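PDB 6WI4: caspase-3, which probably cleaves proteins after aspartate residues as a cysteine protease of coral apoptosis, as other caspases do. Local coordinates for residues T2-N7 with S220-E225; L50-R55 with L226-E231; Y80-F85 with G120-F125; K175-N180 with L187-R192. One frame throughout, in Å; residues are numbered along the deposited sequence.

In the fold
Contact 3 lies within the mixed six-stranded sheet, pairing strands 83-88 and 123-128. Contact 1 joins the two ends of the chain, and contact 2 sets the C-terminal tail against the turn between helix 36-49 and strand 53-58. The segments of contacts 1 and 2 alternate along the sequence; their centres lie about 12 Å apart, each about 10 Å from that of contact 3, which is nested inside both loops. Contact 4, packing helices 168-180 and 186-197, is nested inside the same loops but follows contact 3, with centres about 18 Å apart and no touch. Phe228 of contact 2 bridges that gap, meeting Met124 of the sheet as well as Phe177 and Met189 of the helices.

Contact 1 of 4, residues T2-N7 with S220-E225; sequences TIYKMN and SMLRKE
Tyr4 lays its ring across Lys224 and carries its hydroxyl on to the backbone of Arg223, so one side chain of the N-terminal segment reaches from Glu225 back to Leu222. Lys224 CB sits over the middle of the ring, 3.8 Å from the Tyr4 centroid, a CH-pi contact. Beyond CB the lysine runs extended; its CD passes 3.7 Å from Ile3 C, and its NZ shares a water with Lys5 N. With CG anti to the carbonyl carbon (chi1 -73°), the Tyr4 ring swings over the lysine and its OH accepts an almost straight bond from Arg223 N, 3.0 Å long. The same OH is bonded to Asp146, which also forms a salt bridge with Arg223 NE, so the phenol oxygen is held from two directions. Leu222 CD2 approaches obliquely, 4.0 Å from Tyr4 CE2. A phenylalanine in place of Tyr4 would probably keep the packing on Lys224 but leave Arg223 N without its acceptor and Asp146 with one partner fewer. The backbones add a single beta bridge between Ile3 and Glu225: Glu225 N donates to Thr2 O at 2.9 Å, and Tyr4 N to Glu225 O at 3.0 Å. A water donates to Thr2 O and, weakly, to Glu225 OE2. Both segments are largely loop at the surface, one leading to strand 13-18 and the other leaving strand 217-220; Tyr4 rests on Pro122 just ahead of strand 123-128, while Leu222 touches Val148 of strand 147-151 and Ile186 of helix 186-197.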
# COMPACT_ATOMS: atom_id res chain seq x y z
N THR A 2 -13.75 19.02 8.82
CA THR A 2 -12.56 18.34 9.29
C THR A 2 -12.57 16.84 9.02
O THR A 2 -11.63 16.16 9.43
CB THR A 2 -12.36 18.58 10.79
OG1 THR A 2 -13.50 18.10 11.50
CG2 THR A 2 -12.16 20.07 11.08
N ILE A 3 -13.59 16.32 8.34
CA ILE A 3 -13.70 14.90 8.01
C ILE A 3 -14.03 14.78 6.53
O ILE A 3 -14.93 15.46 6.03
CB ILE A 3 -14.77 14.20 8.86
CG1 ILE A 3 -14.39 14.26 10.34
CG2 ILE A 3 -14.96 12.77 8.40
CD1 ILE A 3 -15.41 13.63 11.27
N TYR A 4 -13.32 13.89 5.82
CA TYR A 4 -13.63 13.67 4.41
C TYR A 4 -15.01 13.06 4.23
O TYR A 4 -15.44 12.22 5.02
CB TYR A 4 -12.60 12.72 3.78
CG TYR A 4 -11.25 13.34 3.54
CD1 TYR A 4 -11.06 14.29 2.55
CD2 TYR A 4 -10.15 12.93 4.29
CE1 TYR A 4 -9.81 14.86 2.33
CE2 TYR A 4 -8.89 13.48 4.07
CZ TYR A 4 -8.73 14.44 3.11
OH TYR A 4 -7.48 14.98 2.89
N LYS A 5 -15.70 13.48 3.17
CA LYS A 5 -16.95 12.84 2.79
C LYS A 5 -16.70 11.39 2.39
O LYS A 5 -15.85 11.12 1.54
CB LYS A 5 -17.61 13.60 1.64
N MET A 6 -17.44 10.47 3.01
CA MET A 6 -17.33 9.05 2.70
C MET A 6 -18.73 8.45 2.90
O MET A 6 -19.05 7.89 3.94
CB MET A 6 -16.30 8.33 3.58
CG MET A 6 -14.86 8.74 3.33
SD MET A 6 -14.19 8.10 1.79
CE MET A 6 -13.80 6.43 2.29
N ASN A 7 -19.58 8.61 1.88
CA ASN A 7 -20.94 8.11 1.99
C ASN A 7 -21.50 7.41 0.76
O ASN A 7 -22.65 6.96 0.81
CB ASN A 7 -21.90 9.26 2.39
CG ASN A 7 -21.91 10.40 1.38
OD1 ASN A 7 -21.68 10.21 0.19
ND2 ASN A 7 -22.22 11.59 1.86
N SER A 220 1.78 11.69 4.99
CA SER A 220 0.42 12.19 4.88
C SER A 220 0.40 13.61 4.33
O SER A 220 1.04 14.51 4.90
CB SER A 220 -0.30 12.17 6.23
OG SER A 220 -1.57 12.78 6.08
N MET A 221 -0.32 13.80 3.23
CA MET A 221 -0.74 15.12 2.78
C MET A 221 -2.24 15.31 2.99
O MET A 221 -2.86 16.15 2.33
CB MET A 221 -0.38 15.32 1.30
CG MET A 221 1.12 15.50 1.05
SD MET A 221 2.06 13.97 1.32
CE MET A 221 3.48 14.25 0.26
N LEU A 222 -2.83 14.57 3.93
CA LEU A 222 -4.25 14.73 4.22
C LEU A 222 -4.52 16.07 4.90
O LEU A 222 -3.69 16.61 5.64
CB LEU A 222 -4.74 13.59 5.10
CG LEU A 222 -4.58 12.18 4.53
CD1 LEU A 222 -5.11 11.18 5.54
CD2 LEU A 222 -5.30 12.03 3.20
N ARG A 223 -5.70 16.63 4.61
CA ARG A 223 -6.17 17.88 5.20
C ARG A 223 -7.33 17.69 6.16
O ARG A 223 -7.76 18.67 6.80
CB ARG A 223 -6.61 18.85 4.09
CG ARG A 223 -5.54 19.23 3.11
CD ARG A 223 -6.16 20.09 1.99
NE ARG A 223 -7.20 19.33 1.30
CZ ARG A 223 -8.49 19.65 1.24
NH1 ARG A 223 -9.32 18.85 0.59
NH2 ARG A 223 -8.96 20.74 1.83
N LYS A 224 -7.89 16.49 6.23
CA LYS A 224 -8.99 16.14 7.11
C LYS A 224 -8.71 14.75 7.67
O LYS A 224 -7.84 14.03 7.18
CB LYS A 224 -10.33 16.15 6.36
CG LYS A 224 -10.62 17.44 5.60
CD LYS A 224 -11.92 17.33 4.81
CE LYS A 224 -12.16 18.57 4.00
NZ LYS A 224 -13.36 18.42 3.12
N GLU A 225 -9.47 14.38 8.70
CA GLU A 225 -9.47 12.99 9.15
C GLU A 225 -10.19 12.12 8.13
O GLU A 225 -11.21 12.52 7.54
CB GLU A 225 -10.14 12.86 10.52
CG GLU A 225 -9.19 13.07 11.69
CD GLU A 225 -8.93 14.53 11.96
OE1 GLU A 225 -9.86 15.21 12.44
OE2 GLU A 225 -7.80 14.99 11.70
O HOH W 1 -9.13 17.42 10.31
O HOH W 2 -14.69 16.01 2.00

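Contact 2 of 4, residues L50-R55 with L226-E231; sequences LKFDVR and LYFFPE
This is a buried apolar contact in which the C-terminal tail lies against the turn joining helix 36-49 to strand 53-58, an outermost strand of the central sheet within the chain. Leu50 carries most of it, through both methyls. Leu50 CD1 stands over the centre of the Phe228 ring, 4.0 Å from the centroid and 12° off the normal, a CH-pi contact. Leu50 CD2 touches both Phe229 CE2 and Phe228 CG, each at 4.0 Å, and the Leu50 and Phe229 side chains cross at about a right angle. The leucine has CG anti to its carbonyl carbon (chi1 -59°), which carries the fork into the angle between the rings. Leu226 CD2 lies over the other face of Phe228, leaving that ring sandwiched between two leucines, one from each segment. Phe52 CE1 comes to the Phe228 edge, 4.1 Å from Phe228 CE1, and the side chains again cross nearly perpendicularly. Lys51 takes up positive phi in the Schellman motif that ends the helix; the aliphatic part of its bent side chain sets Lys51 CD at the edge of the Phe229 ring, 3.8 Å from Phe229 CE1. No direct hydrogen bond joins the segments. One water joins them, donating to Leu50 O and to Phe228 O, each at 2.8 Å; Arg11 also donates to Phe228 O and touches Lys51, Phe52 and Phe229. Phe52 packs on Ala14 of strand 13-18 and, together with Phe228, on Met124 of strand 123-128, while Phe228 continues to Ile186 and Met189 of helix 186-197.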
# COMPACT_ATOMS: atom_id res chain seq x y z
N LEU A 50 -14.52 -2.32 3.13
CA LEU A 50 -14.56 -0.87 3.24
C LEU A 50 -15.41 -0.23 2.14
O LEU A 50 -15.45 1.00 2.04
CB LEU A 50 -13.14 -0.30 3.20
CG LEU A 50 -12.19 -0.79 4.30
CD1 LEU A 50 -10.80 -0.22 4.06
CD2 LEU A 50 -12.71 -0.37 5.66
N LYS A 51 -16.04 -1.06 1.29
CA LYS A 51 -17.03 -0.67 0.29
C LYS A 51 -16.38 -0.09 -0.97
O LYS A 51 -16.95 0.76 -1.63
CB LYS A 51 -18.06 0.31 0.88
CG LYS A 51 -18.83 -0.28 2.07
CD LYS A 51 -19.81 0.71 2.69
CE LYS A 51 -20.96 1.01 1.74
NZ LYS A 51 -21.77 -0.19 1.41
N PHE A 52 -15.21 -0.62 -1.33
CA PHE A 52 -14.56 -0.27 -2.59
C PHE A 52 -14.80 -1.35 -3.64
O PHE A 52 -15.05 -2.51 -3.34
CB PHE A 52 -13.06 -0.04 -2.37
CG PHE A 52 -12.74 1.27 -1.69
CD1 PHE A 52 -12.98 1.43 -0.34
CD2 PHE A 52 -12.20 2.34 -2.41
CE1 PHE A 52 -12.70 2.64 0.30
CE2 PHE A 52 -11.92 3.55 -1.77
CZ PHE A 52 -12.18 3.70 -0.42
N ASP A 53 -14.70 -0.92 -4.90
CA ASP A 53 -14.74 -1.78 -6.08
C ASP A 53 -13.31 -2.23 -6.35
O ASP A 53 -12.48 -1.44 -6.81
CB ASP A 53 -15.34 -0.98 -7.24
CG ASP A 53 -15.29 -1.70 -8.59
OD1 ASP A 53 -14.81 -2.85 -8.70
OD2 ASP A 53 -15.77 -1.09 -9.56
N VAL A 54 -13.01 -3.49 -6.03
CA VAL A 54 -11.64 -3.98 -5.98
C VAL A 54 -11.23 -4.55 -7.33
O VAL A 54 -11.95 -5.37 -7.91
CB VAL A 54 -11.48 -5.04 -4.88
CG1 VAL A 54 -10.08 -5.62 -4.89
CG2 VAL A 54 -11.81 -4.42 -3.54
N ARG A 55 -10.08 -4.11 -7.84
CA ARG A 55 -9.53 -4.58 -9.10
C ARG A 55 -8.17 -5.20 -8.82
O ARG A 55 -7.29 -4.53 -8.26
CB ARG A 55 -9.43 -3.44 -10.11
CG ARG A 55 -10.63 -2.51 -10.12
CD ARG A 55 -11.75 -2.97 -11.03
NE ARG A 55 -12.88 -2.02 -11.04
CZ ARG A 55 -12.93 -0.90 -11.75
NH1 ARG A 55 -11.92 -0.55 -12.54
NH2 ARG A 55 -13.99 -0.11 -11.69
N LEU A 226 -9.66 10.93 7.90
CA LEU A 226 -10.26 9.97 6.98
C LEU A 226 -10.88 8.86 7.83
O LEU A 226 -10.18 7.98 8.32
CB LEU A 226 -9.22 9.41 6.00
CG LEU A 226 -9.70 8.74 4.71
CD1 LEU A 226 -8.50 8.42 3.83
CD2 LEU A 226 -10.51 7.49 4.97
N TYR A 227 -12.19 8.93 7.99
CA TYR A 227 -12.98 7.85 8.57
C TYR A 227 -13.66 7.08 7.45
O TYR A 227 -14.32 7.68 6.60
CB TYR A 227 -14.04 8.40 9.53
CG TYR A 227 -13.53 9.01 10.81
CD1 TYR A 227 -13.27 8.21 11.92
CD2 TYR A 227 -13.35 10.37 10.92
CE1 TYR A 227 -12.83 8.76 13.11
CE2 TYR A 227 -12.91 10.94 12.11
CZ TYR A 227 -12.65 10.12 13.19
OH TYR A 227 -12.20 10.67 14.37
N PHE A 228 -13.50 5.76 7.46
CA PHE A 228 -14.16 4.95 6.44
C PHE A 228 -15.67 4.86 6.67
O PHE A 228 -16.41 4.61 5.71
CB PHE A 228 -13.52 3.55 6.39
CG PHE A 228 -12.17 3.56 5.75
CD1 PHE A 228 -12.04 3.67 4.38
CD2 PHE A 228 -11.02 3.50 6.52
CE1 PHE A 228 -10.79 3.69 3.78
CE2 PHE A 228 -9.77 3.53 5.93
CZ PHE A 228 -9.64 3.62 4.57
N PHE A 229 -16.15 5.09 7.89
CA PHE A 229 -17.58 5.05 8.21
C PHE A 229 -17.89 6.22 9.12
O PHE A 229 -18.13 6.06 10.32
CB PHE A 229 -17.94 3.71 8.84
CG PHE A 229 -17.66 2.54 7.94
CD1 PHE A 229 -18.57 2.17 6.97
CD2 PHE A 229 -16.46 1.85 8.04
CE1 PHE A 229 -18.31 1.10 6.12
CE2 PHE A 229 -16.19 0.78 7.18
CZ PHE A 229 -17.11 0.41 6.23
N PRO A 230 -17.90 7.44 8.57
CA PRO A 230 -18.04 8.62 9.42
C PRO A 230 -19.37 8.70 10.13
O PRO A 230 -19.50 9.44 11.11
CB PRO A 230 -17.84 9.79 8.45
CG PRO A 230 -18.06 9.23 7.09
CD PRO A 230 -17.74 7.78 7.14
N GLU A 231 -20.37 7.92 9.69
CA GLU A 231 -21.66 7.91 10.37
C GLU A 231 -21.56 7.41 11.80
O GLU A 231 -22.46 7.68 12.61
CB GLU A 231 -22.65 7.05 9.58
CG GLU A 231 -22.26 5.58 9.49
CD GLU A 231 -21.52 5.24 8.21
OE1 GLU A 231 -21.74 4.12 7.69
OE2 GLU A 231 -20.73 6.09 7.73
O HOH W 3 -15.39 3.45 3.41

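Contact 3 of 4, residues Y80-F85 with G120-F125; sequences YDAFIF and GKPKMF
Two neighbouring parallel strands of the caspase central sheet, 83-88 and 123-128, come together here, each entered from a loop. The axes of 83-85 and 123-125 approach to 4.8 Å at 16°, with Phe83 beside Lys123, Ile84 beside Met124 and Phe85 beside Phe125. The hydrogen bonds pass alternately in the two directions: Phe83 N to Pro122 O, Met124 N to Phe83 O (2.9 Å, practically straight), and Phe85 N to Met124 O (2.8 Å). Before the strands begin, Lys121 stretches out fully, its CB and CG passing Asp81 O, and its NZ donates to Tyr80 O at 2.8 Å. His77 O and Thr117 O also accept from this ammonium, so three carbonyls gather round it. A leucine in place of Lys121 would probably leave these three carbonyls without their shared donor and weaken the tie between the two loops. On the sheet face bearing Ile84, the Met124 chain bends at chi3 (-96°), which turns its methyl back toward the neighbouring strand; Ala82 CB also meets that methyl, and Leu226 covers Met124. On the other face, Phe85 and Phe125 meet obliquely, their planes at 38°, with CD1 of the former 3.6 Å from CD2 of the latter. Helix 105-110 touches both rings. The closest side-chain approach on the Ile84 face joins Ile84 CG1 to Met124 CE, 3.6 Å apart.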
# COMPACT_ATOMS: atom_id res chain seq x y z
N TYR A 80 -17.54 8.77 -7.01
CA TYR A 80 -16.79 8.17 -5.92
C TYR A 80 -16.34 9.23 -4.93
O TYR A 80 -16.26 10.42 -5.25
CB TYR A 80 -15.55 7.44 -6.45
CG TYR A 80 -15.86 6.33 -7.43
CD1 TYR A 80 -16.83 5.39 -7.15
CD2 TYR A 80 -15.17 6.24 -8.63
CE1 TYR A 80 -17.12 4.36 -8.05
CE2 TYR A 80 -15.45 5.23 -9.54
CZ TYR A 80 -16.42 4.30 -9.24
OH TYR A 80 -16.68 3.29 -10.15
N ASP A 81 -16.01 8.77 -3.73
CA ASP A 81 -15.50 9.62 -2.66
C ASP A 81 -14.00 9.50 -2.44
O ASP A 81 -13.42 10.37 -1.78
CB ASP A 81 -16.19 9.28 -1.33
CG ASP A 81 -17.65 9.71 -1.29
OD1 ASP A 81 -18.00 10.72 -1.94
OD2 ASP A 81 -18.43 9.02 -0.61
N ALA A 82 -13.36 8.45 -2.96
CA ALA A 82 -11.99 8.14 -2.58
C ALA A 82 -11.39 7.21 -3.63
O ALA A 82 -12.11 6.67 -4.47
CB ALA A 82 -11.93 7.51 -1.19
N PHE A 83 -10.07 7.00 -3.55
CA PHE A 83 -9.36 6.09 -4.44
C PHE A 83 -8.28 5.38 -3.65
O PHE A 83 -7.60 6.01 -2.84
CB PHE A 83 -8.74 6.83 -5.63
CG PHE A 83 -7.88 5.96 -6.52
CD1 PHE A 83 -8.45 4.99 -7.32
CD2 PHE A 83 -6.50 6.12 -6.55
CE1 PHE A 83 -7.66 4.18 -8.13
CE2 PHE A 83 -5.70 5.32 -7.35
CZ PHE A 83 -6.29 4.35 -8.15
N ILE A 84 -8.10 4.08 -3.91
CA ILE A 84 -7.07 3.27 -3.27
C ILE A 84 -6.20 2.63 -4.33
O ILE A 84 -6.73 2.04 -5.29
CB ILE A 84 -7.68 2.20 -2.36
CG1 ILE A 84 -8.29 2.84 -1.12
CG2 ILE A 84 -6.63 1.12 -2.00
CD1 ILE A 84 -9.02 1.85 -0.21
N PHE A 85 -4.88 2.70 -4.15
CA PHE A 85 -3.92 1.97 -4.97
C PHE A 85 -2.97 1.21 -4.05
O PHE A 85 -2.42 1.80 -3.12
CB PHE A 85 -3.12 2.92 -5.87
CG PHE A 85 -2.08 2.24 -6.70
CD1 PHE A 85 -0.81 1.99 -6.19
CD2 PHE A 85 -2.34 1.90 -8.01
CE1 PHE A 85 0.15 1.37 -6.95
CE2 PHE A 85 -1.37 1.27 -8.79
CZ PHE A 85 -0.13 1.02 -8.25
N GLY A 120 -9.75 17.09 -4.04
CA GLY A 120 -10.45 17.17 -2.78
C GLY A 120 -10.76 15.84 -2.14
O GLY A 120 -11.28 15.82 -1.02
N LYS A 121 -10.46 14.74 -2.81
CA LYS A 121 -10.82 13.41 -2.33
C LYS A 121 -9.58 12.63 -1.90
O LYS A 121 -8.51 12.78 -2.50
CB LYS A 121 -11.56 12.62 -3.41
CG LYS A 121 -12.88 13.27 -3.83
CD LYS A 121 -13.54 12.55 -4.99
CE LYS A 121 -14.83 13.26 -5.38
NZ LYS A 121 -15.39 12.72 -6.66
N PRO A 122 -9.69 11.79 -0.87
CA PRO A 122 -8.52 11.04 -0.40
C PRO A 122 -8.02 10.06 -1.45
O PRO A 122 -8.80 9.30 -2.05
CB PRO A 122 -9.03 10.34 0.86
CG PRO A 122 -10.51 10.43 0.82
CD PRO A 122 -10.87 11.63 -0.00
N LYS A 123 -6.71 10.08 -1.66
CA LYS A 123 -6.01 9.19 -2.58
C LYS A 123 -5.02 8.41 -1.75
O LYS A 123 -4.00 8.97 -1.32
CB LYS A 123 -5.33 9.99 -3.69
CG LYS A 123 -6.32 10.81 -4.52
CD LYS A 123 -5.65 11.90 -5.33
CE LYS A 123 -5.52 13.23 -4.56
NZ LYS A 123 -6.82 13.97 -4.47
N MET A 124 -5.32 7.15 -1.50
CA MET A 124 -4.56 6.32 -0.57
C MET A 124 -3.67 5.36 -1.34
O MET A 124 -4.16 4.64 -2.22
CB MET A 124 -5.50 5.52 0.33
CG MET A 124 -6.37 6.38 1.23
SD MET A 124 -7.74 5.44 1.92
CE MET A 124 -9.03 5.84 0.74
N PHE A 125 -2.39 5.32 -1.00
CA PHE A 125 -1.44 4.39 -1.59
C PHE A 125 -0.86 3.51 -0.50
O PHE A 125 -0.42 4.02 0.54
CB PHE A 125 -0.34 5.16 -2.33
CG PHE A 125 -0.81 5.80 -3.58
CD1 PHE A 125 -1.61 6.93 -3.54
CD2 PHE A 125 -0.50 5.25 -4.81
CE1 PHE A 125 -2.07 7.52 -4.71
CE2 PHE A 125 -0.96 5.83 -5.97
CZ PHE A 125 -1.74 6.96 -5.92

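Contact 4 of 4, residues K175-N180 with L187-R192; sequences KVFEEN and LRMLTR
Over one face of the Phe177 ring lies the end of Met189, and at the ring's edge, near its plane, comes Leu190 CD2. The methionine methyl is almost exactly centred: Met189 CE is 3.7 Å from the Phe177 centroid and 6° off the normal. Its sulfur also lies over that face, Met189 SD being 4.2 Å from the Phe177 centroid, a Met-aromatic contact joined to a CH-pi one. The fold in the Met189 chain at chi3 (-69°) is what lets SD and CE both lie over the ring, while Met189 CB comes down beside Phe177 CE1 at 3.7 Å. Leu190 is more distant, its CD2 4.2 Å from Phe177 CE1. The two segments belong to consecutive helices, 168-180 and 186-197, joined by a short loop in a helix-loop-helix packing; the axes of segments 175-180 and 187-192 approach to 9.4 Å, at 134°, far from strictly antiparallel. Val176 points toward the second helix: its CG1 rests on Met189 O at 3.5 Å and on Arg192 CB at 3.9 Å. A turn later Asn180 puts CB against the methionine sulfur, and its ND2 bonds back to Val176 O, tying the last turn of the first helix. Arg192 bends at chi2 and returns NH1 to Arg188 O, which accepts the Arg192 backbone N from the opposite face of its plane. Away from the pair, Phe177 meets Leu46 of helix 36-49 and Phe228, and Phe228 touches Met189 as well; Leu190 reaches Val218 of strand 217-220.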
# COMPACT_ATOMS: atom_id res chain seq x y z
N LYS A 175 -5.42 -6.66 10.29
CA LYS A 175 -5.87 -6.87 11.67
C LYS A 175 -6.34 -5.56 12.30
O LYS A 175 -7.44 -5.49 12.86
CB LYS A 175 -4.74 -7.48 12.50
CG LYS A 175 -5.11 -7.75 13.95
CD LYS A 175 -4.12 -8.73 14.57
N VAL A 176 -5.53 -4.51 12.20
CA VAL A 176 -5.91 -3.24 12.82
C VAL A 176 -7.14 -2.65 12.16
O VAL A 176 -8.04 -2.15 12.84
CB VAL A 176 -4.74 -2.24 12.78
CG1 VAL A 176 -5.21 -0.85 13.21
CG2 VAL A 176 -3.59 -2.70 13.68
N PHE A 177 -7.21 -2.68 10.82
CA PHE A 177 -8.34 -2.06 10.14
C PHE A 177 -9.62 -2.84 10.41
O PHE A 177 -10.69 -2.24 10.58
CB PHE A 177 -8.10 -1.97 8.63
CG PHE A 177 -7.27 -0.77 8.19
CD1 PHE A 177 -6.11 -0.40 8.87
CD2 PHE A 177 -7.63 -0.04 7.06
CE1 PHE A 177 -5.34 0.69 8.44
CE2 PHE A 177 -6.87 1.02 6.62
CZ PHE A 177 -5.72 1.41 7.31
N GLU A 178 -9.54 -4.18 10.47
CA GLU A 178 -10.73 -4.96 10.82
C GLU A 178 -11.25 -4.57 12.19
O GLU A 178 -12.46 -4.41 12.39
CB GLU A 178 -10.43 -6.46 10.78
CG GLU A 178 -10.36 -7.05 9.40
CD GLU A 178 -10.50 -8.55 9.41
OE1 GLU A 178 -11.20 -9.08 8.53
OE2 GLU A 178 -9.91 -9.21 10.30
N GLU A 179 -10.34 -4.40 13.15
CA GLU A 179 -10.74 -4.12 14.53
C GLU A 179 -11.25 -2.70 14.69
O GLU A 179 -12.10 -2.44 15.56
CB GLU A 179 -9.56 -4.37 15.47
CG GLU A 179 -9.83 -4.01 16.93
N ASN A 180 -10.78 -1.76 13.86
CA ASN A 180 -10.94 -0.35 14.19
C ASN A 180 -11.61 0.50 13.12
O ASN A 180 -11.99 1.64 13.43
CB ASN A 180 -9.58 0.27 14.52
CG ASN A 180 -9.01 -0.28 15.81
OD1 ASN A 180 -9.50 0.04 16.89
ND2 ASN A 180 -7.99 -1.12 15.70
N LEU A 187 -5.09 7.73 10.01
CA LEU A 187 -3.76 7.98 10.57
C LEU A 187 -3.61 7.31 11.92
O LEU A 187 -2.56 6.74 12.23
CB LEU A 187 -3.48 9.48 10.67
CG LEU A 187 -3.36 10.23 9.35
CD1 LEU A 187 -2.85 11.63 9.62
CD2 LEU A 187 -2.40 9.53 8.38
N ARG A 188 -4.66 7.34 12.74
CA ARG A 188 -4.61 6.61 14.01
C ARG A 188 -4.47 5.11 13.78
O ARG A 188 -3.74 4.44 14.51
CB ARG A 188 -5.85 6.92 14.83
CG ARG A 188 -5.83 8.32 15.39
CD ARG A 188 -6.53 8.40 16.72
NE ARG A 188 -6.43 9.75 17.25
CZ ARG A 188 -6.97 10.14 18.40
NH1 ARG A 188 -6.82 11.39 18.80
NH2 ARG A 188 -7.67 9.27 19.13
N MET A 189 -5.17 4.58 12.77
CA MET A 189 -5.04 3.15 12.50
C MET A 189 -3.64 2.81 12.03
O MET A 189 -3.06 1.81 12.46
CB MET A 189 -6.08 2.71 11.47
CG MET A 189 -7.50 2.74 12.01
SD MET A 189 -8.65 1.73 11.06
CE MET A 189 -8.72 2.67 9.53
N LEU A 190 -3.06 3.65 11.17
CA LEU A 190 -1.70 3.37 10.70
C LEU A 190 -0.68 3.52 11.83
O LEU A 190 0.35 2.83 11.82
CB LEU A 190 -1.37 4.27 9.50
CG LEU A 190 -2.12 3.88 8.22
CD1 LEU A 190 -1.96 4.95 7.15
CD2 LEU A 190 -1.64 2.54 7.68
N THR A 191 -0.94 4.38 12.82
CA THR A 191 -0.09 4.42 14.01
C THR A 191 -0.15 3.10 14.75
O THR A 191 0.88 2.58 15.20
CB THR A 191 -0.53 5.58 14.90
OG1 THR A 191 -0.32 6.82 14.20
CG2 THR A 191 0.30 5.62 16.19
N ARG A 192 -1.34 2.51 14.87
CA ARG A 192 -1.45 1.21 15.53
C ARG A 192 -0.80 0.12 14.70
O ARG A 192 -0.25 -0.84 15.26
CB ARG A 192 -2.92 0.90 15.80
CG ARG A 192 -3.39 1.59 17.08
CD ARG A 192 -4.82 2.04 17.03
NE ARG A 192 -5.14 2.81 18.23
CZ ARG A 192 -4.89 4.11 18.36
NH1 ARG A 192 -4.31 4.79 17.37
NH2 ARG A 192 -5.20 4.75 19.49